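Local coordinates for protein pullulanase (Klebsiella oxytoca, PDB 2YOC) that hydrolyses the alpha-1,6-glucosidic linkages of pullulan and related branched glucans, and is exported by a type 2 secretion system, at residues D171-L176 / A232-D237; Q305-V310 / I318-M323; A739-Q744 / P754-S759. All blocks are in the same frame, centred on the assembly; numbering follows the deposited sequence.

Contact 1 (D171-L176 / A232-D237)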
loop_
_atom_site.group_PDB
_atom_site.type_symbol
_atom_site.label_atom_id
_atom_site.label_comp_id
_atom_site.label_asym_id
_atom_site.label_seq_id
_atom_site.Cartn_x
_atom_site.Cartn_y
_atom_site.Cartn_z
ATOM N N ASP B 171 17.654 -21.243 39.071
ATOM C CA ASP B 171 18.544 -20.512 39.963
ATOM C C ASP B 171 18.642 -21.289 41.278
ATOM O O ASP B 171 17.822 -22.182 41.494
ATOM C CB ASP B 171 18.127 -19.036 40.153
ATOM C CG ASP B 171 16.906 -18.765 41.019
ATOM O OD1 ASP B 171 16.835 -19.307 42.136
ATOM O OD2 ASP B 171 16.104 -17.893 40.650
ATOM N N LYS B 172 19.630 -20.945 42.148
ATOM C CA LYS B 172 19.879 -21.577 43.442
ATOM C C LYS B 172 18.580 -21.880 44.223
ATOM O O LYS B 172 18.385 -23.007 44.672
ATOM C CB LYS B 172 20.819 -20.704 44.291
ATOM C CG LYS B 172 22.292 -20.673 43.848
ATOM C CD LYS B 172 22.938 -19.270 44.101
ATOM C CE LYS B 172 24.437 -19.298 44.324
ATOM N NZ LYS B 172 25.060 -17.957 44.134
ATOM N N ASN B 173 17.671 -20.897 44.305
ATOM C CA ASN B 173 16.409 -20.959 45.052
ATOM C C ASN B 173 15.126 -21.379 44.280
ATOM O O ASN B 173 14.138 -21.749 44.911
ATOM C CB ASN B 173 16.161 -19.578 45.656
ATOM C CG ASN B 173 15.611 -19.590 47.052
ATOM O OD1 ASN B 173 15.885 -20.488 47.872
ATOM N ND2 ASN B 173 14.880 -18.541 47.374
ATOM N N THR B 174 15.114 -21.265 42.942
ATOM C CA THR B 174 13.913 -21.461 42.135
ATOM C C THR B 174 13.841 -22.687 41.235
ATOM O O THR B 174 14.756 -22.973 40.466
ATOM C CB THR B 174 13.600 -20.145 41.420
ATOM O OG1 THR B 174 13.570 -19.102 42.399
ATOM C CG2 THR B 174 12.290 -20.171 40.671
ATOM N N LEU B 175 12.707 -23.375 41.310
ATOM C CA LEU B 175 12.405 -24.539 40.495
ATOM C C LEU B 175 11.075 -24.233 39.783
ATOM O O LEU B 175 10.059 -23.941 40.445
ATOM C CB LEU B 175 12.332 -25.800 41.386
ATOM C CG LEU B 175 11.952 -27.172 40.792
ATOM C CD1 LEU B 175 10.476 -27.362 40.679
ATOM C CD2 LEU B 175 12.678 -27.497 39.515
ATOM N N LEU B 176 11.104 -24.230 38.432
ATOM C CA LEU B 176 9.912 -23.943 37.628
ATOM C C LEU B 176 9.312 -25.222 37.136
ATOM O O LEU B 176 10.018 -26.053 36.553
ATOM C CB LEU B 176 10.177 -22.989 36.457
ATOM C CG LEU B 176 10.815 -21.646 36.791
ATOM C CD1 LEU B 176 11.241 -20.952 35.543
ATOM C CD2 LEU B 176 9.884 -20.761 37.593
ATOM N N ALA B 232 6.292 -21.200 39.649
ATOM C CA ALA B 232 7.509 -21.042 40.461
ATOM C C ALA B 232 7.397 -21.645 41.862
ATOM O O ALA B 232 6.360 -21.501 42.513
ATOM C CB ALA B 232 7.906 -19.569 40.553
ATOM N N PHE B 233 8.485 -22.311 42.318
ATOM C CA PHE B 233 8.598 -22.921 43.648
ATOM C C PHE B 233 9.921 -22.566 44.314
ATOM O O PHE B 233 10.979 -22.716 43.699
ATOM C CB PHE B 233 8.441 -24.452 43.591
ATOM C CG PHE B 233 7.146 -24.892 42.960
ATOM C CD1 PHE B 233 7.057 -25.094 41.590
ATOM C CD2 PHE B 233 6.005 -25.081 43.730
ATOM C CE1 PHE B 233 5.851 -25.496 41.005
ATOM C CE2 PHE B 233 4.809 -25.484 43.139
ATOM C CZ PHE B 233 4.742 -25.678 41.781
ATOM N N LYS B 234 9.848 -22.106 45.575
ATOM C CA LYS B 234 10.997 -21.725 46.406
ATOM C C LYS B 234 11.556 -22.966 47.083
ATOM O O LYS B 234 10.786 -23.759 47.628
ATOM C CB LYS B 234 10.571 -20.684 47.458
ATOM C CG LYS B 234 11.720 -19.909 48.076
ATOM C CD LYS B 234 11.275 -19.071 49.265
ATOM C CE LYS B 234 12.318 -18.100 49.798
ATOM N NZ LYS B 234 12.511 -16.892 48.937
ATOM N N LEU B 235 12.892 -23.155 47.026
ATOM C CA LEU B 235 13.581 -24.294 47.663
ATOM C C LEU B 235 13.832 -23.912 49.113
ATOM O O LEU B 235 13.955 -22.714 49.375
ATOM C CB LEU B 235 14.944 -24.557 46.990
ATOM C CG LEU B 235 15.007 -25.652 45.936
ATOM C CD1 LEU B 235 14.631 -25.109 44.554
ATOM C CD2 LEU B 235 16.394 -26.258 45.864
ATOM N N PRO B 236 13.997 -24.879 50.067
ATOM C CA PRO B 236 14.306 -24.485 51.456
ATOM C C PRO B 236 15.634 -23.734 51.567
ATOM O O PRO B 236 16.462 -23.798 50.648
ATOM C CB PRO B 236 14.328 -25.816 52.207
ATOM C CG PRO B 236 14.538 -26.836 51.189
ATOM C CD PRO B 236 13.894 -26.354 49.948
ATOM N N ASP B 237 15.825 -22.979 52.659
ATOM C CA ASP B 237 17.072 -22.230 52.839
ATOM C C ASP B 237 18.256 -23.125 53.212
ATOM O O ASP B 237 19.394 -22.813 52.864
ATOM C CB ASP B 237 16.891 -21.057 53.800
ATOM C CG ASP B 237 15.900 -20.028 53.300
ATOM O OD1 ASP B 237 15.890 -19.755 52.067
ATOM O OD2 ASP B 237 15.134 -19.491 54.133
#

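Contact 2 (Q305-V310 / I318-M323)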
loop_
_atom_site.group_PDB
_atom_site.type_symbol
_atom_site.label_atom_id
_atom_site.label_comp_id
_atom_site.label_asym_id
_atom_site.label_seq_id
_atom_site.Cartn_x
_atom_site.Cartn_y
_atom_site.Cartn_z
ATOM N N GLN B 305 33.632 -37.111 40.165
ATOM C CA GLN B 305 35.089 -37.248 40.068
ATOM C C GLN B 305 35.591 -36.956 38.631
ATOM O O GLN B 305 34.886 -37.240 37.658
ATOM C CB GLN B 305 35.566 -38.628 40.547
ATOM C CG GLN B 305 37.056 -38.684 40.896
ATOM C CD GLN B 305 37.492 -37.661 41.928
ATOM O OE1 GLN B 305 36.882 -37.518 43.011
ATOM N NE2 GLN B 305 38.557 -36.920 41.600
ATOM N N VAL B 306 36.790 -36.348 38.524
ATOM C CA VAL B 306 37.512 -36.073 37.283
ATOM C C VAL B 306 38.988 -36.371 37.541
ATOM O O VAL B 306 39.518 -35.919 38.554
ATOM C CB VAL B 306 37.335 -34.629 36.728
ATOM C CG1 VAL B 306 37.897 -34.518 35.306
ATOM C CG2 VAL B 306 35.886 -34.173 36.764
ATOM N N ASP B 307 39.642 -37.121 36.624
ATOM C CA ASP B 307 41.081 -37.469 36.667
ATOM C C ASP B 307 41.712 -37.178 35.293
ATOM O O ASP B 307 41.053 -37.392 34.270
ATOM C CB ASP B 307 41.301 -38.977 36.958
ATOM C CG ASP B 307 40.853 -39.547 38.300
ATOM O OD1 ASP B 307 40.312 -38.780 39.128
ATOM O OD2 ASP B 307 41.029 -40.772 38.515
ATOM N N VAL B 308 42.977 -36.729 35.248
ATOM C CA VAL B 308 43.661 -36.560 33.968
ATOM C C VAL B 308 44.322 -37.908 33.742
ATOM O O VAL B 308 44.984 -38.420 34.647
ATOM C CB VAL B 308 44.731 -35.437 33.911
ATOM C CG1 VAL B 308 45.098 -35.105 32.461
ATOM C CG2 VAL B 308 44.290 -34.183 34.648
ATOM N N VAL B 309 44.126 -38.494 32.569
ATOM C CA VAL B 309 44.762 -39.772 32.229
ATOM C C VAL B 309 45.775 -39.379 31.191
ATOM O O VAL B 309 45.393 -38.752 30.202
ATOM C CB VAL B 309 43.766 -40.840 31.686
ATOM C CG1 VAL B 309 44.451 -42.184 31.489
ATOM C CG2 VAL B 309 42.558 -40.984 32.600
ATOM N N VAL B 310 47.046 -39.675 31.429
ATOM C CA VAL B 310 48.120 -39.306 30.511
ATOM C C VAL B 310 48.604 -40.566 29.790
ATOM O O VAL B 310 48.894 -41.584 30.428
ATOM C CB VAL B 310 49.267 -38.533 31.231
ATOM C CG1 VAL B 310 50.365 -38.108 30.265
ATOM C CG2 VAL B 310 48.731 -37.325 31.992
ATOM N N ILE B 318 50.394 -43.660 31.196
ATOM C CA ILE B 318 51.653 -43.181 31.751
ATOM C C ILE B 318 51.403 -42.543 33.130
ATOM O O ILE B 318 52.317 -42.441 33.930
ATOM C CB ILE B 318 52.227 -42.206 30.671
ATOM C CG1 ILE B 318 52.862 -42.948 29.485
ATOM C CG2 ILE B 318 53.099 -41.060 31.183
ATOM C CD1 ILE B 318 53.949 -43.962 29.831
ATOM N N GLY B 319 50.166 -42.149 33.396
ATOM C CA GLY B 319 49.739 -41.553 34.658
ATOM C C GLY B 319 48.252 -41.240 34.695
ATOM O O GLY B 319 47.658 -40.886 33.669
ATOM N N SER B 320 47.637 -41.411 35.881
ATOM C CA SER B 320 46.237 -41.104 36.151
ATOM C C SER B 320 46.203 -40.207 37.388
ATOM O O SER B 320 46.501 -40.655 38.489
ATOM C CB SER B 320 45.423 -42.372 36.369
ATOM O OG SER B 320 44.118 -42.062 36.839
ATOM N N HIS B 321 45.871 -38.931 37.200
ATOM C CA HIS B 321 45.909 -37.965 38.285
ATOM C C HIS B 321 44.556 -37.366 38.655
ATOM O O HIS B 321 44.009 -36.561 37.893
ATOM C CB HIS B 321 46.911 -36.858 37.946
ATOM C CG HIS B 321 48.224 -37.369 37.431
ATOM N ND1 HIS B 321 48.544 -37.313 36.081
ATOM C CD2 HIS B 321 49.252 -37.940 38.096
ATOM C CE1 HIS B 321 49.761 -37.822 35.974
ATOM N NE2 HIS B 321 50.224 -38.219 37.156
ATOM N N PRO B 322 44.015 -37.698 39.847
ATOM C CA PRO B 322 42.753 -37.073 40.272
ATOM C C PRO B 322 42.904 -35.548 40.403
ATOM O O PRO B 322 43.932 -35.054 40.887
ATOM C CB PRO B 322 42.437 -37.773 41.592
ATOM C CG PRO B 322 43.711 -38.269 42.066
ATOM C CD PRO B 322 44.534 -38.609 40.878
HETATM N N MSE B 323 41.926 -34.815 39.861
HETATM C CA MSE B 323 41.906 -33.358 39.810
HETATM C C MSE B 323 41.359 -32.671 41.055
HETATM O O MSE B 323 40.640 -33.297 41.838
HETATM C CB MSE B 323 41.169 -32.903 38.562
HETATM C CG MSE B 323 41.937 -33.262 37.327
HETATM SE SE MSE B 323 40.965 -32.979 35.724
HETATM C CE MSE B 323 41.818 -31.412 35.153
#

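Contact 3 (A739-Q744 / P754-S759)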
loop_
_atom_site.group_PDB
_atom_site.type_symbol
_atom_site.label_atom_id
_atom_site.label_comp_id
_atom_site.label_asym_id
_atom_site.label_seq_id
_atom_site.Cartn_x
_atom_site.Cartn_y
_atom_site.Cartn_z
ATOM N N ALA B 739 8.577 -26.035 -10.845
ATOM C CA ALA B 739 8.825 -24.724 -10.209
ATOM C C ALA B 739 10.290 -24.286 -10.433
ATOM O O ALA B 739 10.562 -23.098 -10.614
ATOM C CB ALA B 739 8.533 -24.802 -8.725
ATOM N N LEU B 740 11.216 -25.266 -10.483
ATOM C CA LEU B 740 12.629 -25.044 -10.767
ATOM C C LEU B 740 12.868 -24.434 -12.168
ATOM O O LEU B 740 13.923 -23.843 -12.410
ATOM C CB LEU B 740 13.428 -26.345 -10.604
ATOM C CG LEU B 740 13.619 -26.855 -9.177
ATOM C CD1 LEU B 740 14.282 -28.221 -9.180
ATOM C CD2 LEU B 740 14.468 -25.903 -8.360
ATOM N N ARG B 741 11.884 -24.581 -13.080
ATOM C CA ARG B 741 11.926 -24.026 -14.433
ATOM C C ARG B 741 11.016 -22.786 -14.531
ATOM O O ARG B 741 11.434 -21.761 -15.061
ATOM C CB ARG B 741 11.533 -25.099 -15.450
ATOM C CG ARG B 741 11.459 -24.601 -16.875
ATOM C CD ARG B 741 12.013 -25.637 -17.820
ATOM N NE ARG B 741 12.017 -25.169 -19.206
ATOM C CZ ARG B 741 12.952 -24.397 -19.747
ATOM N NH1 ARG B 741 13.960 -23.947 -19.013
ATOM N NH2 ARG B 741 12.867 -24.037 -21.017
ATOM N N GLN B 742 9.798 -22.891 -13.986
ATOM C CA GLN B 742 8.763 -21.858 -13.940
ATOM C C GLN B 742 9.184 -20.566 -13.267
ATOM O O GLN B 742 8.671 -19.510 -13.642
ATOM C CB GLN B 742 7.566 -22.369 -13.135
ATOM C CG GLN B 742 6.612 -23.277 -13.862
ATOM C CD GLN B 742 5.378 -23.345 -13.019
ATOM O OE1 GLN B 742 5.417 -23.698 -11.824
ATOM N NE2 GLN B 742 4.272 -22.911 -13.597
ATOM N N ASN B 743 9.995 -20.657 -12.193
ATOM C CA ASN B 743 10.433 -19.496 -11.416
ATOM C C ASN B 743 11.763 -18.946 -11.941
ATOM O O ASN B 743 12.813 -19.130 -11.314
ATOM C CB ASN B 743 10.508 -19.833 -9.920
ATOM C CG ASN B 743 9.248 -20.423 -9.344
ATOM O OD1 ASN B 743 8.128 -19.964 -9.602
ATOM N ND2 ASN B 743 9.404 -21.458 -8.535
ATOM N N GLN B 744 11.702 -18.265 -13.104
ATOM C CA GLN B 744 12.864 -17.671 -13.760
ATOM C C GLN B 744 13.394 -16.481 -12.955
ATOM O O GLN B 744 12.707 -15.990 -12.060
ATOM C CB GLN B 744 12.487 -17.212 -15.175
ATOM C CG GLN B 744 12.208 -18.320 -16.176
ATOM C CD GLN B 744 12.067 -17.728 -17.553
ATOM O OE1 GLN B 744 11.023 -17.186 -17.917
ATOM N NE2 GLN B 744 13.145 -17.735 -18.318
ATOM N N PRO B 754 11.075 -15.636 -21.859
ATOM C CA PRO B 754 10.488 -16.700 -21.036
ATOM C C PRO B 754 10.670 -18.083 -21.608
ATOM O O PRO B 754 10.798 -18.247 -22.819
ATOM C CB PRO B 754 9.004 -16.315 -20.926
ATOM C CG PRO B 754 8.859 -14.999 -21.650
ATOM C CD PRO B 754 10.029 -14.884 -22.569
ATOM N N ASN B 755 10.707 -19.071 -20.719
ATOM C CA ASN B 755 10.807 -20.475 -21.082
ATOM C C ASN B 755 9.384 -21.051 -21.199
ATOM O O ASN B 755 8.439 -20.468 -20.656
ATOM C CB ASN B 755 11.672 -21.235 -20.070
ATOM C CG ASN B 755 11.206 -21.248 -18.625
ATOM O OD1 ASN B 755 10.014 -21.305 -18.304
ATOM N ND2 ASN B 755 12.161 -21.323 -17.712
ATOM N N GLU B 756 9.232 -22.190 -21.894
ATOM C CA GLU B 756 7.919 -22.820 -22.117
ATOM C C GLU B 756 7.029 -23.038 -20.899
ATOM O O GLU B 756 5.810 -23.059 -21.063
ATOM C CB GLU B 756 8.009 -24.081 -22.993
ATOM C CG GLU B 756 8.451 -25.344 -22.278
ATOM C CD GLU B 756 9.912 -25.411 -21.878
ATOM O OE1 GLU B 756 10.760 -24.779 -22.554
ATOM O OE2 GLU B 756 10.205 -26.131 -20.898
ATOM N N LEU B 757 7.617 -23.171 -19.691
ATOM C CA LEU B 757 6.838 -23.406 -18.467
ATOM C C LEU B 757 6.463 -22.138 -17.679
ATOM O O LEU B 757 5.550 -22.183 -16.848
ATOM C CB LEU B 757 7.518 -24.452 -17.547
ATOM C CG LEU B 757 8.030 -25.770 -18.167
ATOM C CD1 LEU B 757 8.462 -26.727 -17.085
ATOM C CD2 LEU B 757 6.975 -26.457 -18.977
ATOM N N ALA B 758 7.153 -21.015 -17.960
ATOM C CA ALA B 758 6.977 -19.730 -17.276
ATOM C C ALA B 758 5.578 -19.114 -17.397
ATOM O O ALA B 758 4.947 -19.194 -18.460
ATOM C CB ALA B 758 8.035 -18.737 -17.736
ATOM N N SER B 759 5.122 -18.484 -16.290
ATOM C CA SER B 759 3.828 -17.800 -16.139
ATOM C C SER B 759 3.979 -16.515 -15.261
ATOM O O SER B 759 2.988 -15.995 -14.715
ATOM C CB SER B 759 2.795 -18.754 -15.543
ATOM O OG SER B 759 3.330 -19.474 -14.443
#

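Contact 1 (D171-L176 / A232-D237)
Leu175 and Phe233 face each other as a hydrogen-bonded pair of antiparallel strands, their side chains on one face of the sheet, with two backbone hydrogen bonds, Leu175 N to Phe233 O (3.0 Å) and Phe233 N to Leu175 O (2.9 Å). The two side chains only graze each other, Leu175 CD1 standing 4.2 Å from Phe233 CD1. The phenyl ring instead turns its edge to the backbone, Phe233 CD1 3.4 Å from Leu175 O, which lies near the ring plane; chi1 of -57° sets Phe233 CG beside its own N, the donor to that oxygen, which keeps the ring edge there. Leu235 completes this apolar patch by setting CD1 4.0 Å from Leu175 CB, while its N bonds to Asn173 O (2.8 Å). On the other face Leu176 reaches over Ala232, CD2 lying 3.8 Å from CB. Where the strand begins, Asp171 OD1 accepts from Thr174 N (2.7 Å) in an Asx motif, the amide approaching from above the carboxylate plane. Within the Pullulanase N2 domain the two strands are inner members of a mixed sheet, 174-176 flanked by strand 167-169 and 232-234 by strand 212-214, while helix 218-223 packs against Asp171.

Contact 2 (Q305-V310 / I318-M323)
Strands 305-310 and 318-322 run antiparallel at 158°, forming a beta hairpin of the CBM48 domain with a classic beta bulge at one end, where Ile318 and Gly319 both face Val310. Val310 O consequently receives two amides, Ile318 N at 2.7 Å and Gly319 N at 3.3 Å, while Val310 N returns a nearly straight bond to Gly319 O. Further along, Val308 and His321 form a hydrogen-bonded pair with their side chains on one face, that of Val310. There Val310 CG2 meets the edge of the imidazole, 4.1 Å from His321 ND1, and the ring stacks with Trp334 of strand 331-336. Met323 brings its chain alongside Val306 and Val308: extended at chi2 (171°), it sets SE of this selenomethionine 3.5 Å from Val306 CG1 and crosses Val308 at about a right angle, Met323 CG 3.7 Å from Val308 CG2. A bend at chi3 (104°) turns Met323 CE to 3.7 Å from the same Val308 CG2. Phe296 and Val298 of strand 293-299 close over this cluster. On the opposite face Asp307 pairs with Pro322 without backbone bonds, and their side chains slant across one another. One carboxylate oxygen comes in at the CA-CB side of the proline, Asp307 OD1 lying 3.4 Å from Pro322 CB.

Contact 3 (A739-Q744 / P754-S759)
A side-on salt bridge, backed by an amide-to-carbonyl hydrogen bond, joins the short one-turn helix 739-742 and the residues just after it to the irregular segment 754-759, in the connection leading to helix 762-776. Arg741 does most of the work. With CG anti to the backbone N (chi1 176°) and a bend at chi2, its chain runs out across Leu757, whose CD1 lies 3.7 Å from Arg741 CG. Its guanidinium then grips Glu756 with two nitrogens, Arg741 NE to Glu756 OE2 and Arg741 NH2 to Glu756 OE1, both at 2.7 Å. The oxygens lie in the guanidinium plane, but that plane and the carboxylate are 31° apart. Asn755 CB rests over one guanidinium face, 3.2 Å from Arg741 NH2. The far nitrogen, Arg741 NH1, bonds to the carbonyls of Tyr832 and Ala834, so the cation is held on several sides. Asn755 ND2 donates to Arg741 O (2.8 Å), from above the carbonyl plane, and also to Lys833 O. Beside it the Gln744 amide stacks on that of Asn755, the planes 27° apart, and Gln744 OE1 accepts a weak bond from Asn755 N. Residues 755-758 form a type I beta turn, closed by Ala758 N to Asn755 O, whose first residue also accepts weak bonds at its side-chain oxygen from Leu757 N and Ala758 N, set against the C-terminal end of the helix.

Overall arrangement
The three contacts follow one another along the chain and none touches another. Contacts 1 and 2 belong to successive N-terminal modules, the Pullulanase N2 and CBM48 ranges; their centres are 35 Å apart and their nearest atoms about 20 Å. Contact 3 lies across the chain's centre from both, its centre 60 Å from contact 1 and 65 Å from contact 2. It falls between the sixth and seventh strands, 718-720 and 814-816, of the eight-stranded parallel barrel, the fold that carries the active site in alpha-amylase-type glycosidases. Contacts 1 and 2 are antiparallel strand pairs in accessory domains, whereas contact 3 fixes an irregular connection of the barrel through side chains. None of the six segments binds calcium.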